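Local coordinates for protein translation initiation factor eIF2B, subunit delta (Archaeoglobus fulgidus, PDB 1T5O) that probably interconverts 5-methylthioribose 1-phosphate and 5-methylthioribulose 1-phosphate in methionine biosynthesis, as a member of the eIF-2B alpha/beta/delta family, at residues A[11-16]-A[26-31]; A[34-39]-A[81-86]; A[246-251]-A[310-315]; A[260-265]-A[316-321]. One frame throughout, in Å; residues are numbered along the deposited sequence.

Interaction 1: residues A[11-16]-A[26-31]; sequences GLKLID and VIECRN
Leu14 O is gripped by one hydrogen bond and one CA-H...O contact from the partner strand: Ile27 N bonds it at 2.8 Å, and the CA-H of Val26 leans on the same oxygen, Val26 CA lying 3.4 Å from Leu14 O. Leu14 N returns the bond to Ile27 O, which completes the hydrogen-bonded antiparallel pair of this beta hairpin, and Cys29 N reaches Leu12 O further along. Such a hairpin shows how alternation sorts side chains. On one face the branches of Leu14 and Ile27 slant across each other, their CD1 atoms 4.0 Å apart, while Cys29 SG lies just as far from Leu14 CD1. With chi1 at 56°, Ile27 CG1 lies over Leu14 O, and CG2, anti to the carbonyl carbon, meets Asp16 OD2 at 3.7 Å. This apolar face rests on helix 32-40 and helix 47-61, through Leu35 and Leu60 among others. The opposite face pairs Lys13 with Glu28. Bent at chi2 (85°), the glutamate slants across the lysine chain, and Lys13 CD sits 3.4 Å from Glu28 OE1. Lys13 NZ, however, stays 5.1 Å from Glu28 OE1 and bonds to Asp9 O instead. The carboxylate therefore meets the aliphatic stem of the lysine, and any attraction between the two charges probably acts across a gap, without a salt bridge.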
loop_
_atom_site.group_PDB
_atom_site.type_symbol
_atom_site.label_atom_id
_atom_site.label_comp_id
_atom_site.label_asym_id
_atom_site.label_seq_id
_atom_site.Cartn_x
_atom_site.Cartn_y
_atom_site.Cartn_z
ATOM N N GLY A 11 23.819 18.393 -26.051
ATOM C CA GLY A 11 23.295 17.051 -26.152
ATOM C C GLY A 11 22.143 16.845 -25.195
ATOM O O GLY A 11 21.958 17.626 -24.257
ATOM N N LEU A 12 21.379 15.782 -25.436
ATOM C CA LEU A 12 20.221 15.453 -24.614
ATOM C C LEU A 12 20.614 14.940 -23.232
ATOM O O LEU A 12 21.259 13.896 -23.111
ATOM C CB LEU A 12 19.373 14.396 -25.319
ATOM C CG LEU A 12 17.885 14.311 -24.962
ATOM C CD1 LEU A 12 17.215 13.239 -25.835
ATOM C CD2 LEU A 12 17.716 13.999 -23.476
ATOM N N LYS A 13 20.217 15.663 -22.195
ATOM C CA LYS A 13 20.520 15.249 -20.826
ATOM C C LYS A 13 19.214 14.951 -20.078
ATOM O O LYS A 13 18.219 15.659 -20.270
ATOM C CB LYS A 13 21.275 16.351 -20.086
ATOM C CG LYS A 13 22.511 16.895 -20.800
ATOM C CD LYS A 13 23.655 15.882 -20.844
ATOM C CE LYS A 13 24.926 16.523 -21.434
ATOM N NZ LYS A 13 25.359 17.715 -20.623
ATOM N N LEU A 14 19.225 13.905 -19.244
ATOM C CA LEU A 14 18.059 13.511 -18.434
ATOM C C LEU A 14 18.496 13.144 -17.028
ATOM O O LEU A 14 19.582 12.592 -16.826
ATOM C CB LEU A 14 17.379 12.232 -18.933
ATOM C CG LEU A 14 17.233 11.682 -20.341
ATOM C CD1 LEU A 14 16.905 10.211 -20.221
ATOM C CD2 LEU A 14 16.145 12.407 -21.093
ATOM N N ILE A 15 17.632 13.418 -16.060
ATOM C CA ILE A 15 17.898 13.022 -14.690
ATOM C C ILE A 15 17.541 11.536 -14.744
ATOM O O ILE A 15 16.456 11.175 -15.209
ATOM C CB ILE A 15 16.947 13.726 -13.696
ATOM C CG1 ILE A 15 17.444 15.136 -13.396
ATOM C CG2 ILE A 15 16.834 12.910 -12.411
ATOM C CD1 ILE A 15 16.460 15.965 -12.582
ATOM N N ASP A 16 18.437 10.675 -14.280
ATOM C CA ASP A 16 18.178 9.228 -14.306
ATOM C C ASP A 16 17.318 8.856 -13.090
ATOM O O ASP A 16 17.842 8.507 -12.032
ATOM C CB ASP A 16 19.496 8.446 -14.242
ATOM C CG ASP A 16 19.322 6.975 -14.566
ATOM O OD1 ASP A 16 18.172 6.491 -14.589
ATOM O OD2 ASP A 16 20.342 6.294 -14.800
ATOM N N VAL A 26 22.796 12.529 -13.682
ATOM C CA VAL A 26 22.377 13.063 -14.966
ATOM C C VAL A 26 23.018 12.199 -16.051
ATOM O O VAL A 26 24.243 12.040 -16.087
ATOM C CB VAL A 26 22.830 14.537 -15.156
ATOM C CG1 VAL A 26 22.565 14.988 -16.598
ATOM C CG2 VAL A 26 22.087 15.449 -14.163
ATOM N N ILE A 27 22.203 11.612 -16.917
ATOM C CA ILE A 27 22.760 10.807 -17.990
ATOM C C ILE A 27 22.649 11.528 -19.331
ATOM O O ILE A 27 21.869 12.474 -19.505
ATOM C CB ILE A 27 22.087 9.429 -18.101
ATOM C CG1 ILE A 27 20.577 9.591 -18.271
ATOM C CG2 ILE A 27 22.431 8.596 -16.882
ATOM C CD1 ILE A 27 19.816 8.275 -18.292
ATOM N N GLU A 28 23.457 11.066 -20.270
ATOM C CA GLU A 28 23.510 11.631 -21.606
ATOM C C GLU A 28 23.005 10.637 -22.642
ATOM O O GLU A 28 23.441 9.486 -22.676
ATOM C CB GLU A 28 24.961 12.005 -21.921
ATOM C CG GLU A 28 25.275 12.191 -23.389
ATOM C CD GLU A 28 24.946 13.578 -23.876
ATOM O OE1 GLU A 28 23.778 13.997 -23.713
ATOM O OE2 GLU A 28 25.856 14.246 -24.415
ATOM N N CYS A 29 22.057 11.072 -23.463
ATOM C CA CYS A 29 21.562 10.227 -24.533
ATOM C C CYS A 29 22.251 10.776 -25.768
ATOM O O CYS A 29 22.015 11.918 -26.159
ATOM C CB CYS A 29 20.047 10.339 -24.693
ATOM S SG CYS A 29 19.091 9.377 -23.506
ATOM N N ARG A 30 23.129 9.978 -26.364
ATOM C CA ARG A 30 23.840 10.415 -27.558
ATOM C C ARG A 30 23.259 9.770 -28.810
ATOM O O ARG A 30 23.686 10.079 -29.921
ATOM C CB ARG A 30 25.349 10.140 -27.424
ATOM C CG ARG A 30 25.697 8.973 -26.518
ATOM C CD ARG A 30 27.119 9.070 -25.959
ATOM N NE ARG A 30 27.374 8.011 -24.979
ATOM C CZ ARG A 30 26.779 7.924 -23.787
ATOM N NH1 ARG A 30 25.891 8.840 -23.409
ATOM N NH2 ARG A 30 27.063 6.911 -22.973
ATOM N N ASN A 31 22.273 8.892 -28.630
ATOM C CA ASN A 31 21.611 8.257 -29.767
ATOM C C ASN A 31 20.164 7.844 -29.493
ATOM O O ASN A 31 19.720 7.780 -28.345
ATOM C CB ASN A 31 22.412 7.040 -30.279
ATOM C CG ASN A 31 22.377 5.847 -29.329
ATOM O OD1 ASN A 31 21.308 5.354 -28.962
ATOM N ND2 ASN A 31 23.559 5.362 -28.950
#

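Interaction 2: residues A[34-39]-A[81-86]; sequences ELADAI and ADFLAS
Leu84 fits against Leu35, Ala36 and Ile39 as a knob into a hole, in a pair of nearly parallel helices from the helical N-terminal part of the chain. The short axes run 10.4 Å apart and cross at only -18°. Val32, one turn earlier on helix 32-40, also touches Leu84 and closes the diamond of four residues that defines such a hole. Followed outward, the leucine leaves its helix at CB; CB and CG carry it toward helix 32-40, and its two methyls do the touching. Of these, CD1 goes to one side and meets Leu35 CD2 at 4.0 Å, the two side chains standing at about a right angle. CD2 reaches further in: it lies 4.0 Å from Ala36 CB and 4.1 Å from Ala36 N, so one methyl covers both the side chain and the backbone of that residue. The small side chain of Ala36 is consistent with the approach of the backbones here, 6.2 Å between Ala36 CA and Leu84 CA. Phe83 approaches the methyl of Ala36, its CB, from the neighbouring position. The phenylalanine CG stands anti to the backbone N (chi1 163°), which turns the ring across to helix 32-40, where Phe83 CE1 rests obliquely 3.7 Å from Ala36 CB. At the far end of the hole, Ile39 CD1 lies 4.4 Å from Leu84 CD2.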
loop_
_atom_site.group_PDB
_atom_site.type_symbol
_atom_site.label_atom_id
_atom_site.label_comp_id
_atom_site.label_asym_id
_atom_site.label_seq_id
_atom_site.Cartn_x
_atom_site.Cartn_y
_atom_site.Cartn_z
ATOM N N GLU A 34 19.417 4.899 -26.998
ATOM C CA GLU A 34 19.612 5.218 -25.589
ATOM C C GLU A 34 18.390 5.897 -24.983
ATOM O O GLU A 34 17.941 5.545 -23.889
ATOM C CB GLU A 34 20.837 6.107 -25.416
ATOM C CG GLU A 34 22.106 5.456 -25.920
ATOM C CD GLU A 34 23.344 6.187 -25.461
ATOM O OE1 GLU A 34 23.384 7.425 -25.591
ATOM O OE2 GLU A 34 24.279 5.519 -24.976
ATOM N N LEU A 35 17.855 6.875 -25.700
ATOM C CA LEU A 35 16.684 7.588 -25.237
ATOM C C LEU A 35 15.551 6.584 -25.124
ATOM O O LEU A 35 14.845 6.530 -24.115
ATOM C CB LEU A 35 16.317 8.685 -26.237
ATOM C CG LEU A 35 15.109 9.572 -25.923
ATOM C CD1 LEU A 35 15.289 10.294 -24.581
ATOM C CD2 LEU A 35 14.932 10.573 -27.061
ATOM N N ALA A 36 15.382 5.779 -26.168
ATOM C CA ALA A 36 14.323 4.784 -26.168
ATOM C C ALA A 36 14.416 3.869 -24.947
ATOM O O ALA A 36 13.402 3.569 -24.317
ATOM C CB ALA A 36 14.362 3.958 -27.456
ATOM N N ASP A 37 15.613 3.429 -24.582
ATOM C CA ASP A 37 15.663 2.548 -23.430
ATOM C C ASP A 37 15.442 3.331 -22.155
ATOM O O ASP A 37 14.912 2.792 -21.182
ATOM C CB ASP A 37 16.980 1.777 -23.359
ATOM C CG ASP A 37 16.809 0.412 -22.692
ATOM O OD1 ASP A 37 15.877 -0.337 -23.094
ATOM O OD2 ASP A 37 17.597 0.080 -21.774
ATOM N N ALA A 38 15.835 4.602 -22.160
ATOM C CA ALA A 38 15.649 5.439 -20.983
ATOM C C ALA A 38 14.143 5.539 -20.753
ATOM O O ALA A 38 13.665 5.471 -19.622
ATOM C CB ALA A 38 16.244 6.808 -21.213
ATOM N N ILE A 39 13.410 5.686 -21.851
ATOM C CA ILE A 39 11.962 5.769 -21.806
ATOM C C ILE A 39 11.385 4.455 -21.268
ATOM O O ILE A 39 10.494 4.459 -20.415
ATOM C CB ILE A 39 11.399 6.044 -23.222
ATOM C CG1 ILE A 39 11.620 7.514 -23.586
ATOM C CG2 ILE A 39 9.922 5.687 -23.290
ATOM C CD1 ILE A 39 11.245 7.835 -25.031
ATOM N N ALA A 81 11.675 8.991 -36.029
ATOM C CA ALA A 81 10.373 9.359 -35.480
ATOM C C ALA A 81 9.539 8.095 -35.312
ATOM O O ALA A 81 8.886 7.903 -34.288
ATOM C CB ALA A 81 9.672 10.321 -36.421
ATOM N N ASP A 82 9.562 7.245 -36.338
ATOM C CA ASP A 82 8.837 5.970 -36.355
ATOM C C ASP A 82 9.355 5.043 -35.261
ATOM O O ASP A 82 8.583 4.413 -34.532
ATOM C CB ASP A 82 9.019 5.270 -37.711
ATOM C CG ASP A 82 8.088 5.808 -38.785
ATOM O OD1 ASP A 82 7.457 6.867 -38.565
ATOM O OD2 ASP A 82 7.994 5.172 -39.861
ATOM N N PHE A 83 10.677 4.958 -35.161
ATOM C CA PHE A 83 11.293 4.112 -34.160
ATOM C C PHE A 83 10.983 4.561 -32.735
ATOM O O PHE A 83 10.633 3.736 -31.886
ATOM C CB PHE A 83 12.805 4.070 -34.374
ATOM C CG PHE A 83 13.567 3.579 -33.181
ATOM C CD1 PHE A 83 14.001 4.468 -32.202
ATOM C CD2 PHE A 83 13.835 2.225 -33.022
ATOM C CE1 PHE A 83 14.690 4.020 -31.091
ATOM C CE2 PHE A 83 14.527 1.769 -31.907
ATOM C CZ PHE A 83 14.954 2.669 -30.941
ATOM N N LEU A 84 11.116 5.860 -32.463
ATOM C CA LEU A 84 10.861 6.354 -31.113
ATOM C C LEU A 84 9.410 6.246 -30.688
ATOM O O LEU A 84 9.129 5.879 -29.549
ATOM C CB LEU A 84 11.331 7.806 -30.954
ATOM C CG LEU A 84 12.777 7.976 -30.475
ATOM C CD1 LEU A 84 13.147 9.452 -30.437
ATOM C CD2 LEU A 84 12.931 7.355 -29.097
ATOM N N ALA A 85 8.485 6.557 -31.589
ATOM C CA ALA A 85 7.071 6.477 -31.251
ATOM C C ALA A 85 6.666 5.027 -30.960
ATOM O O ALA A 85 5.787 4.772 -30.132
ATOM C CB ALA A 85 6.223 7.062 -32.379
ATOM N N SER A 86 7.329 4.085 -31.629
ATOM C CA SER A 86 7.042 2.671 -31.437
ATOM C C SER A 86 7.422 2.189 -30.028
ATOM O O SER A 86 6.994 1.114 -29.602
ATOM C CB SER A 86 7.757 1.823 -32.502
ATOM O OG SER A 86 9.158 1.738 -32.281
#

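Interaction 3: residues A[246-251]-A[310-315]; sequences GTYTVS and DPTPLE
Asp310 sets CG between its backbone N and carbonyl carbon (chi1 55°), which brings its carboxylate to the backbone of Gly246 and Tyr248, while Tyr248 swings CG anti to its N (chi1 167°) and so lays its ring against Pro313. The carboxylate thus arrives over the first turn of helix 247-256 and accepts two of its N-H groups. Gly246 N gives Asp310 OD2 a bond of 2.7 Å, approaching from well above the carboxylate plane, about 50° out of it. Tyr248 N bonds Asp310 OD1 at 3.0 Å on the syn side, and more weakly OD2. In this way a carboxylate from a distant strand accepts N-H groups at the start of the helix, where Gly246 occupies the N-cap position, and the helix end would probably stabilise its negative charge. With an alanine in place of Asp310, the amides of Gly246 and Tyr248 would probably be left without these acceptors and the start of the helix would be less firmly tied to the strand. Strand 309-313 is an outer strand, within this chain, of a small antiparallel sheet; its neighbour, strand 240-244, carries Asn243 and Lys244, predicted to bind substrate. Past the carboxylate, Thr312 spans one turn of the helix, OG1 3.2 Å from Tyr248 CA and CG2 3.4 Å from Ser251 OG. The tyrosine ring runs across Pro313, with Tyr248 CD2 3.6 Å from Pro313 CD. At its outer end Tyr248 OH bonds His257 of the second subunit, while Pro311 O receives Gln222 NE2 of that same subunit.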
loop_
_atom_site.group_PDB
_atom_site.type_symbol
_atom_site.label_atom_id
_atom_site.label_comp_id
_atom_site.label_asym_id
_atom_site.label_seq_id
_atom_site.Cartn_x
_atom_site.Cartn_y
_atom_site.Cartn_z
ATOM N N GLY A 246 -5.235 4.063 -6.875
ATOM C CA GLY A 246 -5.185 4.431 -5.473
ATOM C C GLY A 246 -5.773 5.805 -5.289
ATOM O O GLY A 246 -6.318 6.127 -4.234
ATOM N N THR A 247 -5.667 6.618 -6.336
ATOM C CA THR A 247 -6.184 7.977 -6.291
ATOM C C THR A 247 -7.671 7.982 -5.918
ATOM O O THR A 247 -8.096 8.769 -5.052
ATOM C CB THR A 247 -5.987 8.699 -7.656
ATOM O OG1 THR A 247 -4.595 8.731 -7.973
ATOM C CG2 THR A 247 -6.521 10.123 -7.591
ATOM N N TYR A 248 -8.449 7.103 -6.541
ATOM C CA TYR A 248 -9.886 7.041 -6.245
ATOM C C TYR A 248 -10.111 6.755 -4.757
ATOM O O TYR A 248 -10.960 7.398 -4.110
ATOM C CB TYR A 248 -10.594 5.961 -7.103
ATOM C CG TYR A 248 -11.999 5.649 -6.602
ATOM C CD1 TYR A 248 -12.317 4.382 -6.073
ATOM C CD2 TYR A 248 -12.983 6.639 -6.584
ATOM C CE1 TYR A 248 -13.601 4.123 -5.538
ATOM C CE2 TYR A 248 -14.253 6.396 -6.055
ATOM C CZ TYR A 248 -14.552 5.127 -5.536
ATOM O OH TYR A 248 -15.810 4.877 -5.042
ATOM N N THR A 249 -9.352 5.810 -4.207
ATOM C CA THR A 249 -9.481 5.493 -2.785
ATOM C C THR A 249 -9.264 6.740 -1.955
ATOM O O THR A 249 -10.028 7.018 -1.057
ATOM C CB THR A 249 -8.446 4.429 -2.335
ATOM O OG1 THR A 249 -8.676 3.234 -3.077
ATOM C CG2 THR A 249 -8.602 4.096 -0.824
ATOM N N VAL A 250 -8.188 7.463 -2.228
ATOM C CA VAL A 250 -7.915 8.689 -1.491
ATOM C C VAL A 250 -9.101 9.648 -1.626
ATOM O O VAL A 250 -9.508 10.283 -0.646
ATOM C CB VAL A 250 -6.636 9.401 -2.003
ATOM C CG1 VAL A 250 -6.419 10.752 -1.210
ATOM C CG2 VAL A 250 -5.419 8.475 -1.835
ATOM N N SER A 251 -9.678 9.726 -2.829
ATOM C CA SER A 251 -10.812 10.631 -3.036
ATOM C C SER A 251 -12.043 10.250 -2.189
ATOM O O SER A 251 -12.817 11.124 -1.783
ATOM C CB SER A 251 -11.193 10.704 -4.530
ATOM O OG SER A 251 -12.121 9.679 -4.901
ATOM N N ASP A 310 -7.077 4.153 -11.783
ATOM C CA ASP A 310 -8.464 4.017 -11.396
ATOM C C ASP A 310 -9.169 5.319 -11.776
ATOM O O ASP A 310 -8.526 6.337 -12.021
ATOM C CB ASP A 310 -8.692 3.659 -9.896
ATOM C CG ASP A 310 -8.035 4.621 -8.889
ATOM O OD1 ASP A 310 -7.820 5.827 -9.149
ATOM O OD2 ASP A 310 -7.774 4.130 -7.764
ATOM N N PRO A 311 -10.495 5.283 -11.902
ATOM C CA PRO A 311 -11.254 6.481 -12.248
ATOM C C PRO A 311 -11.840 7.109 -10.976
ATOM O O PRO A 311 -12.441 6.422 -10.161
ATOM C CB PRO A 311 -12.344 5.958 -13.177
ATOM C CG PRO A 311 -12.542 4.473 -12.746
ATOM C CD PRO A 311 -11.309 4.051 -11.984
ATOM N N THR A 312 -11.613 8.398 -10.792
ATOM C CA THR A 312 -12.165 9.114 -9.648
ATOM C C THR A 312 -13.350 9.907 -10.230
ATOM O O THR A 312 -13.157 10.729 -11.136
ATOM C CB THR A 312 -11.128 10.123 -9.039
ATOM O OG1 THR A 312 -10.056 9.411 -8.405
ATOM C CG2 THR A 312 -11.795 11.031 -8.027
ATOM N N PRO A 313 -14.583 9.665 -9.733
ATOM C CA PRO A 313 -15.731 10.414 -10.265
ATOM C C PRO A 313 -15.548 11.908 -9.989
ATOM O O PRO A 313 -15.023 12.296 -8.931
ATOM C CB PRO A 313 -16.923 9.811 -9.516
ATOM C CG PRO A 313 -16.318 9.360 -8.186
ATOM C CD PRO A 313 -14.975 8.803 -8.596
ATOM N N LEU A 314 -15.989 12.753 -10.923
ATOM C CA LEU A 314 -15.824 14.192 -10.740
ATOM C C LEU A 314 -16.603 14.711 -9.537
ATOM O O LEU A 314 -16.339 15.810 -9.052
ATOM C CB LEU A 314 -16.221 14.942 -12.016
ATOM C CG LEU A 314 -15.158 14.735 -13.100
ATOM C CD1 LEU A 314 -15.632 15.389 -14.400
ATOM C CD2 LEU A 314 -13.814 15.323 -12.640
ATOM N N GLU A 315 -17.558 13.913 -9.058
ATOM C CA GLU A 315 -18.339 14.290 -7.888
ATOM C C GLU A 315 -17.416 14.359 -6.655
ATOM O O GLU A 315 -17.740 15.001 -5.657
ATOM C CB GLU A 315 -19.461 13.261 -7.639
ATOM C CG GLU A 315 -20.741 13.880 -7.084
ATOM C CD GLU A 315 -20.920 13.603 -5.606
ATOM O OE1 GLU A 315 -20.882 12.401 -5.238
ATOM O OE2 GLU A 315 -21.106 14.570 -4.817
#

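Interaction 4: residues A[260-265]-A[316-321]; sequences PFYVAA and NVTALI
Two neighbouring parallel strands, 261-264 and 319-322, join here in the central sheet, and Thr318 meets Phe261 just where they come together. Thr318 holds OG1 anti to its carbonyl carbon (chi1 -51°), which puts OG1 on the side of its own N, where both meet Phe261: Phe261 N bonds OG1 at 2.9 Å, and Thr318 N bonds Phe261 O at the same distance. A valine in place of Thr318 would probably leave Phe261 N without its acceptor and the entry to the strand pair held by a single bond. Further along, Ile321 N reaches Val263 O at 2.8 Å and Ala265 N reaches Ile321 O, while Val263 N to Ala319 O is weak. The sheet is Rossmann-like, in keeping with its family: strand 228-231 flanks 261-264 on the other side, and the antiparallel strand 325-327 follows 319-322. Side chains alternate between its faces. On one, Tyr262 presents its ring edge to Ala319 O, which lies in the ring plane 3.6 Å from Tyr262 CD1; Ala319 CB is 3.7 Å from Tyr262 CE1, and Tyr262 CB meets Ile321 CD1. On the other, Val263 CB packs on Leu320 CD2. Val263 and Val317 cross at about a right angle, Val263 CG2 4.1 Å from Val317 CG1.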
loop_
_atom_site.group_PDB
_atom_site.type_symbol
_atom_site.label_atom_id
_atom_site.label_comp_id
_atom_site.label_asym_id
_atom_site.label_seq_id
_atom_site.Cartn_x
_atom_site.Cartn_y
_atom_site.Cartn_z
ATOM N N PRO A 260 -11.063 19.201 0.921
ATOM C CA PRO A 260 -10.975 19.598 -0.495
ATOM C C PRO A 260 -10.032 18.683 -1.265
ATOM O O PRO A 260 -8.924 18.401 -0.799
ATOM C CB PRO A 260 -10.476 21.057 -0.426
ATOM C CG PRO A 260 -11.095 21.556 0.910
ATOM C CD PRO A 260 -10.888 20.355 1.829
ATOM N N PHE A 261 -10.493 18.195 -2.424
ATOM C CA PHE A 261 -9.699 17.290 -3.263
ATOM C C PHE A 261 -9.500 17.967 -4.629
ATOM O O PHE A 261 -10.447 18.184 -5.391
ATOM C CB PHE A 261 -10.437 15.943 -3.411
ATOM C CG PHE A 261 -9.654 14.891 -4.157
ATOM C CD1 PHE A 261 -8.885 13.947 -3.465
ATOM C CD2 PHE A 261 -9.734 14.806 -5.554
ATOM C CE1 PHE A 261 -8.217 12.931 -4.140
ATOM C CE2 PHE A 261 -9.063 13.786 -6.243
ATOM C CZ PHE A 261 -8.308 12.851 -5.540
ATOM N N TYR A 262 -8.262 18.329 -4.919
ATOM C CA TYR A 262 -7.960 19.015 -6.170
ATOM C C TYR A 262 -7.159 18.167 -7.139
ATOM O O TYR A 262 -6.323 17.367 -6.725
ATOM C CB TYR A 262 -7.172 20.307 -5.871
ATOM C CG TYR A 262 -7.939 21.280 -5.017
ATOM C CD1 TYR A 262 -9.153 21.817 -5.461
ATOM C CD2 TYR A 262 -7.456 21.659 -3.749
ATOM C CE1 TYR A 262 -9.859 22.698 -4.675
ATOM C CE2 TYR A 262 -8.170 22.553 -2.936
ATOM C CZ TYR A 262 -9.361 23.065 -3.406
ATOM O OH TYR A 262 -10.057 23.961 -2.650
ATOM N N VAL A 263 -7.433 18.342 -8.427
ATOM C CA VAL A 263 -6.683 17.640 -9.458
ATOM C C VAL A 263 -6.012 18.730 -10.312
ATOM O O VAL A 263 -6.678 19.605 -10.877
ATOM C CB VAL A 263 -7.595 16.770 -10.373
ATOM C CG1 VAL A 263 -6.750 16.206 -11.487
ATOM C CG2 VAL A 263 -8.243 15.621 -9.563
ATOM N N ALA A 264 -4.694 18.694 -10.381
ATOM C CA ALA A 264 -3.967 19.690 -11.161
ATOM C C ALA A 264 -3.585 19.057 -12.500
ATOM O O ALA A 264 -2.872 18.054 -12.531
ATOM C CB ALA A 264 -2.693 20.132 -10.389
ATOM N N ALA A 265 -4.062 19.626 -13.606
ATOM C CA ALA A 265 -3.710 19.076 -14.930
ATOM C C ALA A 265 -3.939 20.097 -16.006
ATOM O O ALA A 265 -4.923 20.816 -15.962
ATOM C CB ALA A 265 -4.536 17.834 -15.246
ATOM N N ASN A 316 -16.274 13.679 -6.715
ATOM C CA ASN A 316 -15.310 13.684 -5.609
ATOM C C ASN A 316 -14.171 14.686 -5.847
ATOM O O ASN A 316 -13.159 14.656 -5.148
ATOM C CB ASN A 316 -14.683 12.294 -5.430
ATOM C CG ASN A 316 -15.661 11.260 -4.887
ATOM O OD1 ASN A 316 -16.864 11.498 -4.825
ATOM N ND2 ASN A 316 -15.134 10.081 -4.508
ATOM N N VAL A 317 -14.317 15.543 -6.855
ATOM C CA VAL A 317 -13.285 16.542 -7.157
ATOM C C VAL A 317 -13.852 17.935 -6.861
ATOM O O VAL A 317 -14.857 18.352 -7.459
ATOM C CB VAL A 317 -12.865 16.453 -8.633
ATOM C CG1 VAL A 317 -11.840 17.553 -8.961
ATOM C CG2 VAL A 317 -12.276 15.041 -8.910
ATOM N N THR A 318 -13.218 18.631 -5.926
ATOM C CA THR A 318 -13.650 19.969 -5.504
ATOM C C THR A 318 -13.419 20.994 -6.612
ATOM O O THR A 318 -14.235 21.898 -6.824
ATOM C CB THR A 318 -12.872 20.408 -4.230
ATOM O OG1 THR A 318 -12.965 19.369 -3.240
ATOM C CG2 THR A 318 -13.454 21.726 -3.660
ATOM N N ALA A 319 -12.294 20.858 -7.312
ATOM C CA ALA A 319 -11.999 21.754 -8.413
ATOM C C ALA A 319 -10.830 21.207 -9.210
ATOM O O ALA A 319 -10.009 20.450 -8.683
ATOM C CB ALA A 319 -11.656 23.186 -7.868
ATOM N N LEU A 320 -10.760 21.609 -10.476
ATOM C CA LEU A 320 -9.675 21.234 -11.364
ATOM C C LEU A 320 -8.771 22.483 -11.455
ATOM O O LEU A 320 -9.256 23.592 -11.618
ATOM C CB LEU A 320 -10.240 20.868 -12.753
ATOM C CG LEU A 320 -11.268 19.729 -12.776
ATOM C CD1 LEU A 320 -11.919 19.623 -14.148
ATOM C CD2 LEU A 320 -10.592 18.406 -12.394
ATOM N N ILE A 321 -7.462 22.296 -11.319
ATOM C CA ILE A 321 -6.519 23.394 -11.414
ATOM C C ILE A 321 -5.785 23.232 -12.739
ATOM O O ILE A 321 -5.018 22.290 -12.899
ATOM C CB ILE A 321 -5.474 23.347 -10.275
ATOM C CG1 ILE A 321 -6.166 23.364 -8.909
ATOM C CG2 ILE A 321 -4.541 24.553 -10.397
ATOM C CD1 ILE A 321 -5.207 23.058 -7.742
#

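Overall arrangement
The four contacts form two touching pairs on opposite sides of the chain's centre. Interactions 1 and 2 have centres 13 Å apart: Leu14 CD1 rests 3.6 Å from Ala38 CB, so the hairpin lies on the helix that packs against 81-86. Interactions 3 and 4 have centres 11 Å apart and alternate along the chain; Ser251 OG probably bonds Asn316 ND2 at 3.1 Å, and Phe261 packs under helix 247-256. About 35 Å separates the centres of interactions 1 and 3. Both pairs lie near residues predicted to bind substrate, Arg88 just after 81-86 and Asn243 just before 246-251: the side chains of Ile39 and Arg88 are about 4 Å apart, those of Thr247 and Asn243 about 3 Å.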